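Local coordinates for uncharacterized protein (Aeropyrum pernix, PDB 3P1Z) that has no established function but probably binds nucleic acid and may take part in excising introns from precursor tRNA, as a member of the tRNA-intron endonuclease family, at residues Ala9-Ala14 with Met60-Glu65; Gly113-Glu118 with Asn144-Val149. One frame throughout, in Å; residues are numbered along the deposited sequence.

Contact 1 (Ala9-Ala14 with Met60-Glu65); sequences AGCKAA and MLCMGE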
ATOM      1  N   ALA A   9      10.835 -45.102  21.149  1.00100.17           N
ATOM      2  CA  ALA A   9      11.292 -45.326  19.773  1.00103.09           C
ATOM      3  C   ALA A   9      11.145 -44.063  18.906  1.00105.79           C
ATOM      4  O   ALA A   9      10.054 -43.506  18.799  1.00102.73           O
ATOM      5  CB  ALA A   9      10.539 -46.513  19.142  1.00 84.86           C
ATOM      6  N   GLY A  10      12.237 -43.613  18.288  1.00101.98           N
ATOM      7  CA  GLY A  10      12.173 -42.471  17.387  1.00 97.81           C
ATOM      8  C   GLY A  10      12.576 -41.127  17.980  1.00 98.19           C
ATOM      9  O   GLY A  10      12.952 -40.213  17.244  1.00101.39           O
ATOM     10  N   CYS A  11      12.479 -40.993  19.301  1.00 93.77           N
ATOM     11  CA  CYS A  11      12.955 -39.800  19.995  1.00 85.70           C
ATOM     12  C   CYS A  11      14.450 -39.959  20.235  1.00 83.59           C
ATOM     13  O   CYS A  11      14.924 -41.073  20.439  1.00 88.43           O
ATOM     14  CB  CYS A  11      12.241 -39.653  21.336  1.00 78.91           C
ATOM     15  SG  CYS A  11      10.656 -40.516  21.401  1.00108.64           S
ATOM     16  N   LYS A  12      15.195 -38.859  20.203  1.00 75.00           N
ATOM     17  CA  LYS A  12      16.604 -38.891  20.589  1.00 75.40           C
ATOM     18  C   LYS A  12      16.767 -38.352  22.009  1.00 80.71           C
ATOM     19  O   LYS A  12      17.877 -38.003  22.417  1.00 84.87           O
ATOM     20  CB  LYS A  12      17.487 -38.097  19.616  1.00 73.69           C
ATOM     21  CG  LYS A  12      17.807 -38.800  18.311  1.00 73.70           C
ATOM     22  CD  LYS A  12      18.497 -37.832  17.374  1.00 76.97           C
ATOM     23  CE  LYS A  12      18.453 -38.280  15.921  1.00 88.45           C
ATOM     24  NZ  LYS A  12      18.639 -37.130  14.978  1.00 88.48           N
ATOM     25  N   ALA A  13      15.654 -38.297  22.746  1.00 77.55           N
ATOM     26  CA  ALA A  13      15.616 -37.814  24.134  1.00 73.08           C
ATOM     27  C   ALA A  13      14.186 -37.507  24.597  1.00 73.48           C
ATOM     28  O   ALA A  13      13.306 -37.221  23.788  1.00 78.21           O
ATOM     29  CB  ALA A  13      16.500 -36.591  24.312  1.00 74.49           C
ATOM     30  N   ALA A  14      13.960 -37.552  25.906  1.00 76.03           N
ATOM     31  CA  ALA A  14      12.609 -37.397  26.462  1.00 78.27           C
ATOM     32  C   ALA A  14      12.571 -36.424  27.640  1.00 78.41           C
ATOM     33  O   ALA A  14      13.427 -36.475  28.526  1.00 78.97           O
ATOM     34  CB  ALA A  14      12.040 -38.750  26.866  1.00 81.62           C
ATOM     35  N   MET A  60      12.240 -35.087  17.463  1.00 75.18           N
ATOM     36  CA  MET A  60      13.449 -35.575  18.141  1.00 76.48           C
ATOM     37  C   MET A  60      13.385 -35.497  19.671  1.00 74.57           C
ATOM     38  O   MET A  60      14.232 -36.059  20.366  1.00 73.61           O
ATOM     39  CB  MET A  60      14.679 -34.783  17.687  1.00 75.44           C
ATOM     40  CG  MET A  60      14.802 -34.576  16.185  1.00 80.70           C
ATOM     41  SD  MET A  60      15.046 -36.115  15.294  1.00 91.38           S
ATOM     42  CE  MET A  60      13.369 -36.472  14.793  1.00 71.73           C
ATOM     43  N   LEU A  61      12.404 -34.783  20.199  1.00 70.73           N
ATOM     44  CA  LEU A  61      12.300 -34.647  21.642  1.00 69.96           C
ATOM     45  C   LEU A  61      10.890 -34.943  22.114  1.00 65.16           C
ATOM     46  O   LEU A  61       9.933 -34.270  21.752  1.00 63.79           O
ATOM     47  CB  LEU A  61      12.737 -33.256  22.104  1.00 67.31           C
ATOM     48  CG  LEU A  61      12.486 -33.016  23.601  1.00 65.79           C
ATOM     49  CD1 LEU A  61      13.521 -33.715  24.495  1.00 69.95           C
ATOM     50  CD2 LEU A  61      12.422 -31.533  23.923  1.00 64.34           C
ATOM     51  N   CYS A  62      10.757 -35.974  22.926  1.00 68.38           N
ATOM     52  CA  CYS A  62       9.441 -36.323  23.422  1.00 79.50           C
ATOM     53  C   CYS A  62       9.198 -35.567  24.713  1.00 74.62           C
ATOM     54  O   CYS A  62      10.127 -35.310  25.476  1.00 73.23           O
ATOM     55  CB  CYS A  62       9.311 -37.839  23.618  1.00 77.82           C
ATOM     56  SG  CYS A  62       9.935 -38.796  22.208  1.00 88.53           S
ATOM     57  N   MET A  63       7.948 -35.191  24.938  1.00 74.99           N
ATOM     58  CA  MET A  63       7.554 -34.544  26.176  1.00 72.00           C
ATOM     59  C   MET A  63       6.605 -35.476  26.896  1.00 85.98           C
ATOM     60  O   MET A  63       5.409 -35.194  26.994  1.00 83.57           O
ATOM     61  CB  MET A  63       6.857 -33.209  25.898  1.00 85.69           C
ATOM     62  CG  MET A  63       7.748 -32.135  25.292  1.00 74.99           C
ATOM     63  SD  MET A  63       9.080 -31.632  26.404  1.00 79.38           S
ATOM     64  CE  MET A  63       8.156 -31.235  27.887  1.00 73.05           C
ATOM     65  N   GLY A  64       7.147 -36.595  27.385  1.00 99.99           N
ATOM     66  CA  GLY A  64       6.352 -37.637  28.015  1.00 85.18           C
ATOM     67  C   GLY A  64       5.920 -38.635  26.964  1.00 91.47           C
ATOM     68  O   GLY A  64       6.760 -39.231  26.284  1.00 93.39           O
ATOM     69  N   GLU A  65       4.605 -38.802  26.827  1.00 97.83           N
ATOM     70  CA  GLU A  65       4.026 -39.634  25.774  1.00 99.56           C
ATOM     71  C   GLU A  65       3.582 -38.792  24.586  1.00 99.49           C
ATOM     72  O   GLU A  65       2.989 -39.301  23.632  1.00104.89           O
ATOM     73  CB  GLU A  65       2.846 -40.449  26.315  1.00 94.86           C
ATOM     74  CG  GLU A  65       3.271 -41.679  27.079  1.00 97.47           C
ATOM     75  CD  GLU A  65       4.285 -42.504  26.304  1.00103.82           C
ATOM     76  OE1 GLU A  65       3.887 -43.174  25.320  1.00101.48           O
ATOM     77  OE2 GLU A  65       5.481 -42.480  26.681  1.00101.10           O
TER

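Contact 2 (Gly113-Glu118 with Asn144-Val149); sequences GGRVYE and NHSPIV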
ATOM      1  N   GLY A 113      28.712 -15.500  10.507  1.00 70.53           N
ATOM      2  CA  GLY A 113      29.699 -14.829   9.683  1.00 71.84           C
ATOM      3  C   GLY A 113      30.270 -13.597  10.351  1.00 68.59           C
ATOM      4  O   GLY A 113      30.481 -12.571   9.709  1.00 71.81           O
ATOM      5  N   GLY A 114      30.516 -13.700  11.651  1.00 69.08           N
ATOM      6  CA  GLY A 114      31.116 -12.614  12.398  1.00 71.66           C
ATOM      7  C   GLY A 114      30.210 -11.410  12.544  1.00 73.90           C
ATOM      8  O   GLY A 114      30.675 -10.285  12.750  1.00 76.39           O
ATOM      9  N   ARG A 115      28.909 -11.640  12.428  1.00 68.21           N
ATOM     10  CA  ARG A 115      27.943 -10.590  12.700  1.00 70.00           C
ATOM     11  C   ARG A 115      26.830 -11.121  13.571  1.00 68.26           C
ATOM     12  O   ARG A 115      26.405 -12.262  13.423  1.00 71.88           O
ATOM     13  CB  ARG A 115      27.363 -10.004  11.409  1.00 76.66           C
ATOM     14  CG  ARG A 115      28.360  -9.209  10.587  1.00 78.55           C
ATOM     15  CD  ARG A 115      27.671  -8.374   9.520  1.00 85.01           C
ATOM     16  NE  ARG A 115      28.517  -7.268   9.071  1.00105.16           N
ATOM     17  CZ  ARG A 115      28.618  -6.093   9.693  1.00106.30           C
ATOM     18  NH1 ARG A 115      27.928  -5.859  10.803  1.00 91.93           N
ATOM     19  NH2 ARG A 115      29.417  -5.150   9.205  1.00114.86           N
ATOM     20  N   VAL A 116      26.374 -10.272  14.484  1.00 69.89           N
ATOM     21  CA  VAL A 116      25.255 -10.563  15.361  1.00 64.46           C
ATOM     22  C   VAL A 116      24.021  -9.903  14.777  1.00 62.13           C
ATOM     23  O   VAL A 116      24.050  -8.732  14.409  1.00 61.43           O
ATOM     24  CB  VAL A 116      25.485  -9.998  16.778  1.00 67.65           C
ATOM     25  CG1 VAL A 116      24.331 -10.384  17.693  1.00 63.99           C
ATOM     26  CG2 VAL A 116      26.817 -10.476  17.347  1.00 69.53           C
ATOM     27  N   TYR A 117      22.934 -10.663  14.717  1.00 60.35           N
ATOM     28  CA  TYR A 117      21.720 -10.249  14.043  1.00 51.52           C
ATOM     29  C   TYR A 117      20.552 -10.192  15.014  1.00 49.20           C
ATOM     30  O   TYR A 117      20.247 -11.155  15.694  1.00 57.10           O
ATOM     31  CB  TYR A 117      21.415 -11.231  12.921  1.00 53.51           C
ATOM     32  CG  TYR A 117      22.247 -11.039  11.671  1.00 54.08           C
ATOM     33  CD1 TYR A 117      21.812 -10.202  10.658  1.00 54.06           C
ATOM     34  CD2 TYR A 117      23.454 -11.704  11.495  1.00 54.88           C
ATOM     35  CE1 TYR A 117      22.553 -10.018   9.507  1.00 55.45           C
ATOM     36  CE2 TYR A 117      24.202 -11.533  10.346  1.00 60.12           C
ATOM     37  CZ  TYR A 117      23.749 -10.685   9.352  1.00 62.86           C
ATOM     38  OH  TYR A 117      24.489 -10.503   8.202  1.00 54.34           O
ATOM     39  N   GLU A 118      19.881  -9.059  15.078  1.00 49.29           N
ATOM     40  CA  GLU A 118      18.785  -8.911  16.018  1.00 51.53           C
ATOM     41  C   GLU A 118      17.475  -8.887  15.256  1.00 53.42           C
ATOM     42  O   GLU A 118      17.233  -7.978  14.464  1.00 56.39           O
ATOM     43  CB  GLU A 118      18.952  -7.626  16.830  1.00 48.55           C
ATOM     44  CG  GLU A 118      17.765  -7.267  17.694  1.00 49.13           C
ATOM     45  CD  GLU A 118      18.039  -6.060  18.572  1.00 62.12           C
ATOM     46  OE1 GLU A 118      17.165  -5.169  18.654  1.00 65.29           O
ATOM     47  OE2 GLU A 118      19.140  -5.995  19.170  1.00 63.53           O
ATOM     48  N   ASN A 144      25.666  -2.935  18.189  1.00 67.13           N
ATOM     49  CA  ASN A 144      26.254  -3.729  17.138  1.00 70.97           C
ATOM     50  C   ASN A 144      25.462  -4.995  16.859  1.00 60.38           C
ATOM     51  O   ASN A 144      26.014  -6.084  16.917  1.00 64.04           O
ATOM     52  CB  ASN A 144      27.700  -4.097  17.462  1.00 76.65           C
ATOM     53  CG  ASN A 144      28.547  -4.183  16.225  1.00 82.73           C
ATOM     54  OD1 ASN A 144      29.397  -5.063  16.099  1.00 82.31           O
ATOM     55  ND2 ASN A 144      28.292  -3.279  15.275  1.00 75.45           N
ATOM     56  N   HIS A 145      24.167  -4.856  16.592  1.00 60.28           N
ATOM     57  CA  HIS A 145      23.432  -5.887  15.867  1.00 56.07           C
ATOM     58  C   HIS A 145      22.922  -5.276  14.564  1.00 57.71           C
ATOM     59  O   HIS A 145      22.651  -4.072  14.492  1.00 58.08           O
ATOM     60  CB  HIS A 145      22.239  -6.437  16.658  1.00 56.98           C
ATOM     61  CG  HIS A 145      22.553  -6.819  18.070  1.00 57.86           C
ATOM     62  ND1 HIS A 145      23.800  -7.245  18.468  1.00 58.08           N
ATOM     63  CD2 HIS A 145      21.770  -6.860  19.177  1.00 54.88           C
ATOM     64  CE1 HIS A 145      23.777  -7.520  19.760  1.00 58.57           C
ATOM     65  NE2 HIS A 145      22.557  -7.294  20.213  1.00 55.53           N
ATOM     66  N   SER A 146      22.808  -6.102  13.531  1.00 53.68           N
ATOM     67  CA  SER A 146      22.173  -5.685  12.293  1.00 50.53           C
ATOM     68  C   SER A 146      20.677  -5.821  12.464  1.00 49.49           C
ATOM     69  O   SER A 146      20.187  -6.907  12.753  1.00 49.49           O
ATOM     70  CB  SER A 146      22.632  -6.560  11.137  1.00 50.02           C
ATOM     71  OG  SER A 146      24.030  -6.761  11.199  1.00 60.08           O
ATOM     72  N   PRO A 147      19.937  -4.725  12.251  1.00 47.02           N
ATOM     73  CA  PRO A 147      18.508  -4.706  12.562  1.00 50.26           C
ATOM     74  C   PRO A 147      17.677  -5.570  11.603  1.00 53.94           C
ATOM     75  O   PRO A 147      17.503  -5.218  10.438  1.00 52.55           O
ATOM     76  CB  PRO A 147      18.131  -3.221  12.393  1.00 49.97           C
ATOM     77  CG  PRO A 147      19.407  -2.505  11.995  1.00 54.33           C
ATOM     78  CD  PRO A 147      20.328  -3.542  11.473  1.00 54.38           C
ATOM     79  N   ILE A 148      17.154  -6.690  12.079  1.00 52.82           N
ATOM     80  CA  ILE A 148      16.328  -7.512  11.205  1.00 49.07           C
ATOM     81  C   ILE A 148      14.868  -7.458  11.620  1.00 47.94           C
ATOM     82  O   ILE A 148      14.551  -7.324  12.800  1.00 48.45           O
ATOM     83  CB  ILE A 148      16.856  -8.958  11.098  1.00 47.74           C
ATOM     84  CG1 ILE A 148      18.292  -8.943  10.558  1.00 46.70           C
ATOM     85  CG2 ILE A 148      15.957  -9.814  10.210  1.00 42.68           C
ATOM     86  CD1 ILE A 148      18.414  -8.421   9.143  1.00 46.58           C
ATOM     87  N   VAL A 149      13.982  -7.518  10.632  1.00 47.44           N
ATOM     88  CA  VAL A 149      12.548  -7.555  10.889  1.00 44.03           C
ATOM     89  C   VAL A 149      11.941  -8.794  10.220  1.00 42.24           C
ATOM     90  O   VAL A 149      12.135  -9.052   9.029  1.00 37.83           O
ATOM     91  CB  VAL A 149      11.851  -6.240  10.450  1.00 38.91           C
ATOM     92  CG1 VAL A 149      11.147  -6.408   9.113  1.00 51.11           C
ATOM     93  CG2 VAL A 149      10.881  -5.775  11.494  1.00 38.57           C
TER
HETATM   94  O   HOH W   1      27.115  -7.479  14.395  1.00 66.57           O

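Contact 1 (Ala9-Ala14 with Met60-Glu65)
Cys11 and Cys62 are joined by a disulfide, the one covalent link between the segments, with SG of Cys11 and SG of Cys62 2.0 Å apart and a C-S-S-C torsion of -108°.

Two backbone hydrogen bonds accompany this link. Lys12 N reaches Met60 O at 3.0 Å. The bond from Cys62 N to Ala13 O is straighter, 169° at the hydrogen. Ala13 O also receives a CA-H...O contact from Leu61 CA (3.5 Å), so this oxygen is approached by two neighbouring residues. A second such contact, from Ala14 CA to Cys62 O at 3.4 Å, accompanies the single backbone bridge between Ala14 and Cys62.

The apolar contribution is small. Leu61 starts away from the other segment, but with CG anti to the backbone N (chi1 173°) its CD1 comes back to Ala13 CB, 4.1 Å away. At the bridge, Ala14 CB and Cys62 CB face each other at 4.3 Å.

Of a different kind is the pair Lys12 and Met60, whose side chains run alongside each other and point the same way, NZ of Lys12 lying 3.7 Å from SD of Met60. Tyr32 of helix 30-38 touches both of these side chains.

In the SEN2-like N-terminal region, this disulfide-clamped pairing fastens the entry to strand 14-18 onto the loop between helices 49-57 and 68-79.

Contact 2 (Gly113-Glu118 with Asn144-Val149)
The Tyr117 ring carries Ser146 OG over one face, 3.9 Å above its plane and displaced toward the rim, while Ile148 CG1 meets its edge, 3.7 Å from Tyr117 CD1. The same ring meets that of Tyr110, the planes about 15° apart, and an aromatic ring of a neighbouring chain.

His145 presents its ring edge to Glu118, whose CD lies in the plane of the ring; carboxylate and ring are turned 67° from each other. With CG anti to the backbone N (chi1 171°) and the chain extended beyond it, Glu118 carries its carboxylate past His145 to a salt bridge with Arg104. Val116 lies alongside His145, its CG1 placed obliquely to the ring. ND1 of His145 turns back to the Asn144 carbonyl O in a weak bond (2.9 Å). An alanine in place of His145 would probably open a gap beside Val116 CG1 and Glu118 CB, where the imidazole now packs.

Three backbone bonds set the parallel register. Ser146 N donates to Val116 O at 3.0 Å, and Glu118 N in turn to Ser146 O. Ile148 N then reaches Glu118 O at 2.7 Å. Where the pairing begins, water 1 accepts from Val116 N (2.9 Å) and donates to Asn144 O.

Asn144, at positive phi, is the C-prime residue of a Schellman motif ending helix 130-142, the helical connection of a beta-alpha-beta crossover between strands 115-123 and 146-152, neighbours in the mixed sheet of the endonuclease-type C-terminal domain.

Contact 1 closes before contact 2 begins along the chain, and the two lie on opposite sides of the chain's centre, their own centres about 33 Å apart. With nearest atoms about 23 Å from each other they do not touch. They also belong to different parts of the protein: 9-14 with 60-65 to the SEN2-like N-terminal region, 113-118 with 144-149 to the catalytic-type C-terminal region. The first links two irregular segments covalently, whereas the second joins strand neighbours through backbone bonds. Within the assembly another chain reaches contact 2 but does not touch contact 1. Neither contact can be placed relative to a catalytic site on this evidence.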